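Local coordinates for WbbZ protein (Klebsiella pneumoniae subsp. pneumoniae NTUH-K2044, PDB 6X1L) that is of unknown function but, as a member of the polysaccharide pyruvyl transferase family, probably transfers a pyruvyl group to a surface polysaccharide or its precursor, at residues Val37-Ser40 and Ala41-Phe45; Pro245-Tyr248 and Tyr249-Glu252. All blocks are in the same frame, centred on the assembly; numbering follows the deposited sequence.

Contact 1: Val37-Ser40 and Ala41-Phe45; sequences VIAS and ATYDF
Thr42 turns its hydroxyl back along the helix onto the carbonyl oxygen of Ile38, one turn earlier, with OG1 2.7 Å from Ile38 O. The torsion that allows this sets OG1 beside its own backbone N and opposite the carbonyl carbon (chi1 -56°). Ile38 O accepts a second bond, from Thr42 N at 2.9 Å, and the two donors arrive from opposite faces of the carbonyl plane; the hydroxyl stands well above it, 38° out. Both the N-H and O-H donors of this buried threonine thus go to one acceptor. The Ile38 methyl CG2 lies near the hydroxyl, 4.1 Å from Thr42 OG1, the two side chains crossing at a slant.

One residue on, the Tyr43 ring leans back toward Ala39. Its CE2 meets Ala39 CB at 3.9 Å, while CD2 lies 3.0 Å from Ala39 O, the oxygen that also takes the Tyr43 N bond of 2.8 Å. Asp44 likewise folds its carboxylate back, CG standing 3.3 Å from Ser40 O, but OD1 forms salt bridges with Arg207 and Lys158, and OD2 is hydrogen-bonded to Tyr159 OH and Asp155 N; these partners would favour the charged carboxylate in a buried place. Tyr43 OH bonds to Trp200 O, and Ser40 OG to Gly36 O and Thr210 OG1.

Regular i to i+4 backbone bonds carry these side chains round helix 33-48, the connection of the beta-alpha-beta unit formed with strands 23-27 and 53-55. Val37, Ser40 and Tyr43 touch helix 203-218, Val37 and Ile38 meet helix 228-236, and Phe45 packs on helix 6-21, where its ring meets Phe11, and stands edge-to-face with Tyr153.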
# COMPACT_ATOMS: atom_id res chain seq x y z
N VAL A 37 7.80 -7.04 -2.33
CA VAL A 37 7.50 -8.17 -3.21
C VAL A 37 8.47 -9.32 -2.95
O VAL A 37 8.07 -10.49 -2.94
CB VAL A 37 7.55 -7.72 -4.69
CG1 VAL A 37 7.24 -8.88 -5.60
CG2 VAL A 37 6.57 -6.56 -4.92
N ILE A 38 9.75 -9.01 -2.75
CA ILE A 38 10.73 -10.05 -2.44
C ILE A 38 10.34 -10.76 -1.15
O ILE A 38 10.41 -11.99 -1.05
CB ILE A 38 12.15 -9.47 -2.36
CG1 ILE A 38 12.52 -8.78 -3.67
CG2 ILE A 38 13.17 -10.56 -2.03
CD1 ILE A 38 13.92 -8.22 -3.69
N ALA A 39 9.90 -9.99 -0.15
CA ALA A 39 9.54 -10.59 1.13
C ALA A 39 8.29 -11.45 1.00
O ALA A 39 8.25 -12.58 1.51
CB ALA A 39 9.35 -9.50 2.19
N SER A 40 7.26 -10.94 0.32
CA SER A 40 6.06 -11.73 0.07
C SER A 40 6.42 -13.08 -0.54
O SER A 40 5.98 -14.13 -0.05
CB SER A 40 5.10 -10.97 -0.85
OG SER A 40 4.83 -9.67 -0.36
N ALA A 41 7.21 -13.06 -1.61
CA ALA A 41 7.62 -14.30 -2.27
C ALA A 41 8.47 -15.18 -1.36
O ALA A 41 8.40 -16.41 -1.44
CB ALA A 41 8.38 -13.98 -3.55
N THR A 42 9.28 -14.57 -0.49
CA THR A 42 10.06 -15.37 0.46
C THR A 42 9.15 -16.04 1.47
O THR A 42 9.38 -17.20 1.85
CB THR A 42 11.09 -14.49 1.15
OG1 THR A 42 11.91 -13.85 0.16
CG2 THR A 42 11.99 -15.33 2.05
N TYR A 43 8.10 -15.34 1.93
CA TYR A 43 7.15 -15.98 2.84
C TYR A 43 6.40 -17.10 2.14
O TYR A 43 6.14 -18.15 2.74
CB TYR A 43 6.19 -14.93 3.42
CG TYR A 43 6.91 -13.91 4.27
CD1 TYR A 43 7.79 -14.31 5.27
CD2 TYR A 43 6.73 -12.55 4.06
CE1 TYR A 43 8.45 -13.39 6.05
CE2 TYR A 43 7.40 -11.61 4.84
CZ TYR A 43 8.26 -12.04 5.83
OH TYR A 43 8.92 -11.11 6.60
N ASP A 44 6.03 -16.90 0.87
CA ASP A 44 5.43 -17.98 0.09
C ASP A 44 6.38 -19.16 -0.03
O ASP A 44 5.97 -20.32 0.05
CB ASP A 44 5.04 -17.47 -1.29
CG ASP A 44 3.96 -16.39 -1.24
OD1 ASP A 44 3.43 -16.14 -0.14
OD2 ASP A 44 3.65 -15.80 -2.30
N PHE A 45 7.67 -18.88 -0.21
CA PHE A 45 8.67 -19.94 -0.35
C PHE A 45 8.82 -20.73 0.94
O PHE A 45 8.91 -21.96 0.91
CB PHE A 45 10.00 -19.33 -0.78
CG PHE A 45 11.15 -20.30 -0.75
CD1 PHE A 45 11.37 -21.15 -1.82
CD2 PHE A 45 12.00 -20.35 0.33
CE1 PHE A 45 12.43 -22.05 -1.79
CE2 PHE A 45 13.05 -21.24 0.36
CZ PHE A 45 13.27 -22.09 -0.70

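Contact 2: Pro245-Tyr248 and Tyr249-Glu252; sequences PNSY and YKNE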
# COMPACT_ATOMS: atom_id res chain seq x y z
N PRO A 245 16.86 0.67 -18.40
CA PRO A 245 18.02 0.40 -17.55
C PRO A 245 18.21 1.43 -16.44
O PRO A 245 17.54 2.47 -16.39
CB PRO A 245 19.20 0.44 -18.53
CG PRO A 245 18.76 1.38 -19.59
CD PRO A 245 17.26 1.20 -19.72
N ASN A 246 19.12 1.10 -15.54
CA ASN A 246 19.64 2.02 -14.52
C ASN A 246 21.13 1.71 -14.35
O ASN A 246 21.74 1.03 -15.17
CB ASN A 246 18.84 1.89 -13.22
CG ASN A 246 18.87 0.49 -12.65
OD1 ASN A 246 19.36 -0.45 -13.29
ND2 ASN A 246 18.34 0.33 -11.44
N SER A 247 21.71 2.21 -13.27
CA SER A 247 23.15 2.12 -13.10
C SER A 247 23.56 0.76 -12.53
O SER A 247 22.72 -0.04 -12.10
CB SER A 247 23.66 3.26 -12.21
OG SER A 247 23.00 3.24 -10.95
N TYR A 248 24.87 0.50 -12.55
CA TYR A 248 25.45 -0.73 -12.01
C TYR A 248 24.88 -1.98 -12.68
O TYR A 248 24.93 -3.07 -12.09
CB TYR A 248 25.26 -0.81 -10.49
CG TYR A 248 26.04 0.23 -9.71
CD1 TYR A 248 25.49 1.47 -9.43
CD2 TYR A 248 27.31 -0.05 -9.25
CE1 TYR A 248 26.20 2.42 -8.71
CE2 TYR A 248 28.03 0.89 -8.54
CZ TYR A 248 27.48 2.12 -8.27
OH TYR A 248 28.20 3.05 -7.56
N TYR A 249 24.32 -1.85 -13.88
CA TYR A 249 23.75 -2.97 -14.63
C TYR A 249 22.73 -3.74 -13.80
O TYR A 249 22.55 -4.95 -13.98
CB TYR A 249 24.85 -3.90 -15.14
CG TYR A 249 25.69 -3.26 -16.21
CD1 TYR A 249 26.82 -2.53 -15.89
CD2 TYR A 249 25.33 -3.36 -17.55
CE1 TYR A 249 27.59 -1.93 -16.87
CE2 TYR A 249 26.09 -2.77 -18.54
CZ TYR A 249 27.22 -2.06 -18.20
OH TYR A 249 27.97 -1.46 -19.18
N LYS A 250 22.03 -3.04 -12.90
CA LYS A 250 21.12 -3.71 -11.98
C LYS A 250 19.92 -4.30 -12.71
O LYS A 250 19.61 -5.48 -12.57
CB LYS A 250 20.67 -2.74 -10.89
CG LYS A 250 21.73 -2.44 -9.83
CD LYS A 250 21.63 -1.00 -9.33
CE LYS A 250 20.23 -0.65 -8.88
NZ LYS A 250 20.09 0.81 -8.59
N ASN A 251 19.23 -3.47 -13.50
CA ASN A 251 18.08 -3.97 -14.26
C ASN A 251 18.53 -4.91 -15.37
O ASN A 251 17.97 -6.00 -15.54
CB ASN A 251 17.28 -2.80 -14.83
CG ASN A 251 16.54 -2.02 -13.76
OD1 ASN A 251 16.47 -2.45 -12.60
ND2 ASN A 251 15.97 -0.88 -14.14
N GLU A 252 19.54 -4.51 -16.15
CA GLU A 252 19.93 -5.28 -17.33
C GLU A 252 20.37 -6.70 -16.96
O GLU A 252 20.06 -7.65 -17.68
CB GLU A 252 21.04 -4.55 -18.09
CG GLU A 252 21.40 -5.21 -19.42
CD GLU A 252 22.46 -4.44 -20.20
OE1 GLU A 252 22.77 -3.30 -19.80
OE2 GLU A 252 22.97 -4.98 -21.20
O HOH W 1 20.47 -1.69 -15.92
O HOH W 2 24.09 0.04 -16.03
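Asn246 reaches over the first turn of the helix that begins just after Tyr249, its N-cap residue. From CB, 4.1 Å from Asn251 ND2, the side chain takes the crowded position, CG between the backbone N and the carbonyl carbon (chi1 58°). CG then lies 3.5 Å from Asn251 ND2, and the two amides stack with their planes 21° apart. At the tip, OD1 accepts the backbone N-H of Asn251 at 3.0 Å, in the carbonyl plane and on a lone pair. Asn246 ND2 meets the Lys250 chain crosswise, 3.3 Å from Lys250 CE. Bent at its second and third torsions, that chain also runs past Ser247 O, which accepts Lys250 N at 3.2 Å.

Two waters complete the turn: one accepts from both Asn246 N and Glu252 N, the other links Asn246 O to Tyr249 N. Asn251 ND2 is bonded to Tyr244 O and Asp226 O, which holds the Asn251 amide of the stack in place.

The turn leads from strand 240-243 into helix 250-259; Pro245, Asn251 and Glu252 touch Phe268 of strand 266-268, while Tyr248 and Lys250 rest on Ile78 and Leu81.

Contact 1 is buried, its centre about 9 Å from that of the chain, whereas contact 2 is a surface contact, its centre about 15 Å out. They share no helix or strand: residues 37-45 sit within helix 33-48, which connects two strands of the six-stranded parallel sheet, and residues 245-252 join a strand of the four-stranded sheet to the start of a helix. Their centres are 23 Å apart and their nearest atoms about 11 Å, without touching. In the interior, side-chain polar groups are satisfied by protein partners, many beyond the segment itself; at the loop-to-helix junction, an asparagine side chain, a loop carbonyl and bound waters serve the backbone N-H groups of the opening turn.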